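PDB 2X3E: beta-ketoacyl-[acyl-carrier-protein] synthase III from Pseudomonas aeruginosa, which probably catalyses the condensation of acetyl-CoA with malonyl-ACP that initiates fatty acid synthesis. Local coordinates for residues R4-P16 with A163-L177. The protein carries 1 engineered substitution. Numbering follows the deposited sequence.
Sequences RAAVVCGLGSYLP and AVVLRAGDAEEEGAL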
ATOM      1  N   ARG A   4     -18.590 -15.652   4.157  1.00 27.54           N
ATOM      2  CA  ARG A   4     -18.287 -14.828   2.952  1.00 25.83           C
ATOM      3  C   ARG A   4     -16.804 -14.913   2.570  1.00 24.20           C
ATOM      4  O   ARG A   4     -15.922 -14.415   3.285  1.00 24.88           O
ATOM      5  CB  ARG A   4     -18.713 -13.380   3.187  1.00 26.73           C
ATOM      6  CG  ARG A   4     -18.795 -12.546   1.925  1.00 26.36           C
ATOM      7  CD  ARG A   4     -19.489 -11.216   2.191  1.00 28.32           C
ATOM      8  NE  ARG A   4     -18.892 -10.149   1.386  1.00 27.85           N
ATOM      9  CZ  ARG A   4     -19.459  -9.549   0.341  1.00 26.39           C
ATOM     10  NH1 ARG A   4     -20.683  -9.869  -0.067  1.00 25.55           N
ATOM     11  NH2 ARG A   4     -18.789  -8.605  -0.299  1.00 25.66           N
ATOM     12  N   ALA A   5     -16.538 -15.560   1.436  1.00 21.91           N
ATOM     13  CA  ALA A   5     -15.180 -15.777   0.959  1.00 20.06           C
ATOM     14  C   ALA A   5     -14.865 -14.850  -0.209  1.00 18.50           C
ATOM     15  O   ALA A   5     -15.761 -14.249  -0.809  1.00 17.48           O
ATOM     16  CB  ALA A   5     -14.999 -17.228   0.535  1.00 19.77           C
ATOM     17  N   ALA A   6     -13.578 -14.748  -0.519  1.00 17.04           N
ATOM     18  CA  ALA A   6     -13.110 -14.083  -1.724  1.00 16.19           C
ATOM     19  C   ALA A   6     -12.691 -15.157  -2.710  1.00 15.60           C
ATOM     20  O   ALA A   6     -11.847 -15.988  -2.384  1.00 15.69           O
ATOM     21  CB  ALA A   6     -11.933 -13.183  -1.403  1.00 16.09           C
ATOM     22  N   VAL A   7     -13.272 -15.125  -3.909  1.00 15.27           N
ATOM     23  CA  VAL A   7     -13.083 -16.166  -4.912  1.00 15.31           C
ATOM     24  C   VAL A   7     -12.395 -15.638  -6.172  1.00 14.52           C
ATOM     25  O   VAL A   7     -12.843 -14.666  -6.775  1.00 14.72           O
ATOM     26  CB  VAL A   7     -14.442 -16.782  -5.307  1.00 15.84           C
ATOM     27  CG1 VAL A   7     -14.272 -17.751  -6.462  1.00 16.48           C
ATOM     28  CG2 VAL A   7     -15.083 -17.469  -4.106  1.00 16.99           C
ATOM     29  N   VAL A   8     -11.313 -16.295  -6.579  1.00 14.68           N
ATOM     30  CA  VAL A   8     -10.648 -15.965  -7.844  1.00 14.53           C
ATOM     31  C   VAL A   8     -11.577 -16.341  -9.000  1.00 14.81           C
ATOM     32  O   VAL A   8     -12.079 -17.462  -9.055  1.00 15.26           O
ATOM     33  CB  VAL A   8      -9.299 -16.715  -8.001  1.00 14.01           C
ATOM     34  CG1 VAL A   8      -8.686 -16.446  -9.373  1.00 14.66           C
ATOM     35  CG2 VAL A   8      -8.324 -16.305  -6.900  1.00 14.80           C
ATOM     36  N   CYS A   9     -11.805 -15.405  -9.920  1.00 15.29           N
ATOM     37  CA  CYS A   9     -12.689 -15.654 -11.063  1.00 16.59           C
ATOM     38  C   CYS A   9     -12.183 -15.094 -12.399  1.00 16.76           C
ATOM     39  O   CYS A   9     -12.873 -15.206 -13.400  1.00 17.37           O
ATOM     40  CB  CYS A   9     -14.103 -15.135 -10.764  1.00 17.33           C
ATOM     41  SG  CYS A   9     -14.237 -13.369 -10.446  1.00 18.90           S
ATOM     42  N   GLY A  10     -10.968 -14.544 -12.422  1.00 16.61           N
ATOM     43  CA  GLY A  10     -10.393 -13.990 -13.649  1.00 16.84           C
ATOM     44  C   GLY A  10      -8.891 -13.828 -13.546  1.00 16.43           C
ATOM     45  O   GLY A  10      -8.363 -13.584 -12.461  1.00 15.96           O
ATOM     46  N   LEU A  11      -8.203 -13.990 -14.677  1.00 16.54           N
ATOM     47  CA  LEU A  11      -6.748 -13.848 -14.745  1.00 15.87           C
ATOM     48  C   LEU A  11      -6.381 -13.152 -16.045  1.00 15.95           C
ATOM     49  O   LEU A  11      -6.954 -13.440 -17.094  1.00 16.39           O
ATOM     50  CB  LEU A  11      -6.063 -15.220 -14.675  1.00 16.00           C
ATOM     51  CG  LEU A  11      -4.532 -15.267 -14.755  1.00 16.57           C
ATOM     52  CD1 LEU A  11      -3.896 -14.719 -13.497  1.00 15.79           C
ATOM     53  CD2 LEU A  11      -4.056 -16.691 -15.012  1.00 17.13           C
ATOM     54  N   GLY A  12      -5.430 -12.232 -15.965  1.00 15.40           N
ATOM     55  CA  GLY A  12      -4.881 -11.577 -17.146  1.00 15.85           C
ATOM     56  C   GLY A  12      -3.463 -11.133 -16.872  1.00 15.34           C
ATOM     57  O   GLY A  12      -3.021 -11.104 -15.724  1.00 15.19           O
ATOM     58  N   SER A  13      -2.735 -10.811 -17.928  1.00 15.45           N
ATOM     59  CA  SER A  13      -1.347 -10.386 -17.783  1.00 15.00           C
ATOM     60  C   SER A  13      -0.903  -9.573 -18.980  1.00 15.78           C
ATOM     61  O   SER A  13      -1.557  -9.580 -20.028  1.00 16.24           O
ATOM     62  CB  SER A  13      -0.435 -11.598 -17.614  1.00 14.56           C
ATOM     63  OG  SER A  13      -0.343 -12.346 -18.816  1.00 14.90           O
ATOM     64  N   TYR A  14       0.220  -8.880 -18.810  1.00 15.62           N
ATOM     65  CA  TYR A  14       0.850  -8.156 -19.899  1.00 16.55           C
ATOM     66  C   TYR A  14       2.359  -8.074 -19.675  1.00 16.39           C
ATOM     67  O   TYR A  14       2.820  -7.747 -18.578  1.00 15.43           O
ATOM     68  CB  TYR A  14       0.253  -6.751 -20.037  1.00 17.23           C
ATOM     69  CG  TYR A  14       0.862  -5.967 -21.178  1.00 17.94           C
ATOM     70  CD1 TYR A  14       0.512  -6.244 -22.494  1.00 19.16           C
ATOM     71  CD2 TYR A  14       1.804  -4.964 -20.943  1.00 17.80           C
ATOM     72  CE1 TYR A  14       1.077  -5.544 -23.551  1.00 20.50           C
ATOM     73  CE2 TYR A  14       2.374  -4.249 -21.999  1.00 18.95           C
ATOM     74  CZ  TYR A  14       2.003  -4.548 -23.298  1.00 20.44           C
ATOM     75  OH  TYR A  14       2.548  -3.858 -24.355  1.00 21.74           O
ATOM     76  N   LEU A  15       3.109  -8.394 -20.723  1.00 17.61           N
ATOM     77  CA  LEU A  15       4.557  -8.257 -20.734  1.00 17.60           C
ATOM     78  C   LEU A  15       4.925  -7.206 -21.776  1.00 19.22           C
ATOM     79  O   LEU A  15       4.373  -7.214 -22.881  1.00 19.40           O
ATOM     80  CB  LEU A  15       5.211  -9.589 -21.105  1.00 17.77           C
ATOM     81  CG  LEU A  15       5.045 -10.746 -20.121  1.00 17.16           C
ATOM     82  CD1 LEU A  15       5.360 -12.066 -20.806  1.00 17.81           C
ATOM     83  CD2 LEU A  15       5.917 -10.550 -18.886  1.00 17.99           C
ATOM     84  N   PRO A  16       5.855  -6.294 -21.434  1.00 19.67           N
ATOM     85  CA  PRO A  16       6.287  -5.338 -22.446  1.00 21.49           C
ATOM     86  C   PRO A  16       6.948  -6.045 -23.626  1.00 22.64           C
ATOM     87  O   PRO A  16       7.484  -7.144 -23.478  1.00 21.96           O
ATOM     88  CB  PRO A  16       7.288  -4.436 -21.703  1.00 21.62           C
ATOM     89  CG  PRO A  16       7.582  -5.099 -20.415  1.00 20.18           C
ATOM     90  CD  PRO A  16       6.512  -6.085 -20.130  1.00 18.95           C
ATOM     91  N   ALA A 163      -2.684  -9.885 -13.253  1.00 14.97           N
ATOM     92  CA  ALA A 163      -3.871  -9.447 -12.533  1.00 14.66           C
ATOM     93  C   ALA A 163      -4.876 -10.573 -12.354  1.00 14.62           C
ATOM     94  O   ALA A 163      -5.008 -11.456 -13.218  1.00 14.92           O
ATOM     95  CB  ALA A 163      -4.519  -8.293 -13.267  1.00 14.59           C
ATOM     96  N   VAL A 164      -5.565 -10.539 -11.218  1.00 14.80           N
ATOM     97  CA  VAL A 164      -6.695 -11.410 -10.961  1.00 14.81           C
ATOM     98  C   VAL A 164      -7.916 -10.587 -10.572  1.00 14.75           C
ATOM     99  O   VAL A 164      -7.794  -9.480 -10.030  1.00 14.34           O
ATOM    100  CB  VAL A 164      -6.406 -12.445  -9.838  1.00 15.10           C
ATOM    101  CG1 VAL A 164      -5.380 -13.448 -10.290  1.00 14.99           C
ATOM    102  CG2 VAL A 164      -5.961 -11.751  -8.543  1.00 15.00           C
ATOM    103  N   VAL A 165      -9.087 -11.138 -10.881  1.00 15.16           N
ATOM    104  CA  VAL A 165     -10.364 -10.621 -10.405  1.00 15.33           C
ATOM    105  C   VAL A 165     -10.833 -11.530  -9.271  1.00 15.76           C
ATOM    106  O   VAL A 165     -10.790 -12.762  -9.398  1.00 15.39           O
ATOM    107  CB  VAL A 165     -11.425 -10.607 -11.522  1.00 15.88           C
ATOM    108  CG1 VAL A 165     -12.808 -10.235 -10.970  1.00 15.38           C
ATOM    109  CG2 VAL A 165     -11.007  -9.650 -12.643  1.00 16.05           C
ATOM    110  N   LEU A 166     -11.239 -10.915  -8.160  1.00 16.01           N
ATOM    111  CA  LEU A 166     -11.830 -11.618  -7.025  1.00 16.94           C
ATOM    112  C   LEU A 166     -13.280 -11.181  -6.882  1.00 16.75           C
ATOM    113  O   LEU A 166     -13.609 -10.023  -7.142  1.00 17.07           O
ATOM    114  CB  LEU A 166     -11.087 -11.290  -5.731  1.00 17.15           C
ATOM    115  CG  LEU A 166      -9.619 -11.686  -5.618  1.00 18.87           C
ATOM    116  CD1 LEU A 166      -8.980 -10.990  -4.424  1.00 20.20           C
ATOM    117  CD2 LEU A 166      -9.478 -13.193  -5.496  1.00 19.93           C
ATOM    118  N   ARG A 167     -14.147 -12.106  -6.488  1.00 17.00           N
ATOM    119  CA  ARG A 167     -15.549 -11.781  -6.206  1.00 17.34           C
ATOM    120  C   ARG A 167     -15.980 -12.381  -4.880  1.00 17.33           C
ATOM    121  O   ARG A 167     -15.394 -13.351  -4.412  1.00 17.13           O
ATOM    122  CB  ARG A 167     -16.466 -12.308  -7.318  1.00 18.14           C
ATOM    123  CG  ARG A 167     -16.519 -13.831  -7.437  1.00 18.80           C
ATOM    124  CD  ARG A 167     -17.672 -14.278  -8.328  1.00 19.98           C
ATOM    125  NE  ARG A 167     -17.647 -15.711  -8.615  1.00 21.23           N
ATOM    126  CZ  ARG A 167     -18.001 -16.676  -7.766  1.00 22.16           C
ATOM    127  NH1 ARG A 167     -18.402 -16.396  -6.528  1.00 22.24           N
ATOM    128  NH2 ARG A 167     -17.940 -17.941  -8.164  1.00 22.92           N
ATOM    129  N   ALA A 168     -17.020 -11.809  -4.286  1.00 17.77           N
ATOM    130  CA  ALA A 168     -17.665 -12.424  -3.137  1.00 18.48           C
ATOM    131  C   ALA A 168     -18.215 -13.793  -3.533  1.00 19.44           C
ATOM    132  O   ALA A 168     -18.760 -13.967  -4.627  1.00 19.62           O
ATOM    133  CB  ALA A 168     -18.794 -11.530  -2.608  1.00 18.77           C
ATOM    134  N   GLY A 169     -18.055 -14.764  -2.641  1.00 19.96           N
ATOM    135  CA  GLY A 169     -18.555 -16.109  -2.876  1.00 21.35           C
ATOM    136  C   GLY A 169     -18.627 -16.914  -1.597  1.00 22.26           C
ATOM    137  O   GLY A 169     -18.622 -16.347  -0.495  1.00 22.32           O
ATOM    138  N   ASP A 170     -18.723 -18.233  -1.755  1.00 23.57           N
ATOM    139  CA  ASP A 170     -18.772 -19.149  -0.617  0.50 24.33           C
ATOM    140  C   ASP A 170     -17.422 -19.838  -0.472  1.00 23.96           C
ATOM    141  O   ASP A 170     -16.715 -20.059  -1.458  1.00 23.87           O
ATOM    142  CB  ASP A 170     -19.885 -20.188  -0.800  0.50 25.56           C
ATOM    143  CG  ASP A 170     -20.219 -20.918   0.490  0.50 27.04           C
ATOM    144  OD1 ASP A 170     -19.685 -20.533   1.553  0.50 28.47           O
ATOM    145  OD2 ASP A 170     -21.016 -21.877   0.448  0.50 29.59           O
ATOM    146  N   ALA A 171     -17.071 -20.186   0.764  1.00 24.31           N
ATOM    147  CA  ALA A 171     -15.793 -20.841   1.052  1.00 24.25           C
ATOM    148  C   ALA A 171     -15.642 -22.219   0.390  1.00 24.79           C
ATOM    149  O   ALA A 171     -14.525 -22.693   0.230  1.00 24.19           O
ATOM    150  CB  ALA A 171     -15.583 -20.956   2.557  1.00 24.79           C
ATOM    151  N   GLU A 172     -16.756 -22.855   0.013  1.00 25.68           N
ATOM    152  CA  GLU A 172     -16.713 -24.166  -0.659  1.00 26.61           C
ATOM    153  C   GLU A 172     -16.529 -24.091  -2.188  1.00 25.84           C
ATOM    154  O   GLU A 172     -16.339 -25.124  -2.840  1.00 26.36           O
ATOM    155  CB  GLU A 172     -17.956 -24.989  -0.304  1.00 28.14           C
ATOM    156  CG  GLU A 172     -19.251 -24.550  -0.987  1.00 31.03           C
ATOM    157  CD  GLU A 172     -20.493 -25.147  -0.339  1.00 35.26           C
ATOM    158  OE1 GLU A 172     -20.369 -26.122   0.443  1.00 38.38           O
ATOM    159  OE2 GLU A 172     -21.606 -24.638  -0.612  1.00 39.02           O
ATOM    160  N   GLU A 173     -16.578 -22.886  -2.759  1.00 24.42           N
ATOM    161  CA  GLU A 173     -16.366 -22.712  -4.203  1.00 23.73           C
ATOM    162  C   GLU A 173     -14.898 -22.865  -4.573  1.00 22.64           C
ATOM    163  O   GLU A 173     -14.026 -22.364  -3.867  1.00 21.85           O
ATOM    164  CB  GLU A 173     -16.817 -21.326  -4.662  1.00 23.20           C
ATOM    165  CG  GLU A 173     -18.297 -21.097  -4.604  1.00 24.64           C
ATOM    166  CD  GLU A 173     -18.677 -19.788  -5.235  1.00 24.56           C
ATOM    167  OE1 GLU A 173     -18.788 -18.780  -4.502  1.00 23.58           O
ATOM    168  OE2 GLU A 173     -18.827 -19.761  -6.475  1.00 25.79           O
ATOM    169  N   GLU A 174     -14.629 -23.534  -5.695  1.00 22.23           N
ATOM    170  CA  GLU A 174     -13.289 -23.513  -6.267  1.00 21.56           C
ATOM    171  C   GLU A 174     -12.873 -22.061  -6.408  1.00 19.98           C
ATOM    172  O   GLU A 174     -13.673 -21.230  -6.845  1.00 19.65           O
ATOM    173  CB  GLU A 174     -13.263 -24.164  -7.649  1.00 22.14           C
ATOM    174  CG  GLU A 174     -13.446 -25.662  -7.640  1.00 24.78           C
ATOM    175  CD  GLU A 174     -13.518 -26.251  -9.041  1.00 26.74           C
ATOM    176  OE1 GLU A 174     -13.615 -25.484 -10.026  1.00 28.34           O
ATOM    177  OE2 GLU A 174     -13.482 -27.489  -9.157  1.00 30.32           O
ATOM    178  N   GLY A 175     -11.639 -21.757  -6.022  1.00 18.41           N
ATOM    179  CA  GLY A 175     -11.083 -20.414  -6.185  1.00 17.45           C
ATOM    180  C   GLY A 175     -11.149 -19.556  -4.940  1.00 16.57           C
ATOM    181  O   GLY A 175     -10.541 -18.490  -4.891  1.00 16.40           O
ATOM    182  N   ALA A 176     -11.897 -20.008  -3.937  1.00 16.51           N
ATOM    183  CA  ALA A 176     -11.946 -19.319  -2.656  1.00 16.10           C
ATOM    184  C   ALA A 176     -10.582 -19.386  -1.979  1.00 15.67           C
ATOM    185  O   ALA A 176      -9.938 -20.436  -1.951  1.00 15.68           O
ATOM    186  CB  ALA A 176     -13.012 -19.922  -1.756  1.00 16.09           C
ATOM    187  N   LEU A 177     -10.147 -18.258  -1.438  1.00 15.58           N
ATOM    188  CA  LEU A 177      -8.880 -18.200  -0.720  1.00 15.43           C
ATOM    189  C   LEU A 177      -9.101 -18.864   0.637  1.00 16.17           C
ATOM    190  O   LEU A 177      -9.910 -18.390   1.428  1.00 16.94           O
ATOM    191  CB  LEU A 177      -8.421 -16.749  -0.559  1.00 14.91           C
ATOM    192  CG  LEU A 177      -8.324 -15.911  -1.833  1.00 15.11           C
ATOM    193  CD1 LEU A 177      -7.842 -14.508  -1.486  1.00 15.04           C
ATOM    194  CD2 LEU A 177      -7.423 -16.555  -2.874  1.00 14.91           C
TER
HETATM  195  O   HOH W   1     -18.124 -18.871   2.987  1.00 22.11           O
HETATM  196  O   HOH W   2     -20.145 -17.347   2.736  1.00 45.48           O
HETATM  197  O   HOH W   3     -11.634 -16.039   1.315  1.00 10.57           O
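Val7 lies between the two limbs of segment 163-177, bonded along one edge to strand 163-169 and touched along the other by the returning chain at Gly175 and Ala176. Val7 and Arg167 form an antiparallel hydrogen-bonded pair, Val7 N reaching Arg167 O at 2.8 Å, while Val8 N donates to Gly175 O and Leu177 N to Ala6 O. With CG1 anti to the backbone N (chi1 173°), that methyl of Val7 stands over the centre of the Arg167 guanidinium, 4.0 Å from Arg167 NH2, and CG2 turns to Ala176 CB. Arg167 in turn grips Glu173 end-on: Arg167 NH2 meets Glu173 OE2 at 2.6 Å and NH1 meets OE1 at 3.2 Å, both oxygens close to the guanidinium plane. A further bond from NH1 to Ala168 O helps fix the rotation of the group. The anti lone pair of Glu173 OE1 receives Asp170 N, which ties the carboxylate to the type I turn 170-173.

Farther along, a classic beta bulge sets two residues, Cys9 and Gly10, opposite Val165. Cys9 SG, placed between its backbone N and carbonyl carbon (chi1 61°), lies 3.5 Å from Val165 CG1 and also touches Arg167 CG. On the face carrying Ala6 and Ala168, Val8 CG2 packs against Leu166 CD2 at 3.6 Å. Near the N-terminal end, Ala168 CB sits over one face of the Arg4 guanidinium, whose NH2 forms a salt bridge with Asp132.

Strand 5-14 is an edge strand of a five-stranded mixed sheet, and strand 160-169 joins it to strand 133-140. Helix 114-127 packs on Val164, Leu166 and Ala168, and helix 53-68 on Ala163 and Val165, so the sheet is layered between helices as in the thiolase fold; after the type I turn 170-173 and the type II turn 173-176, the chain enters strand 177-184 of the second sheet.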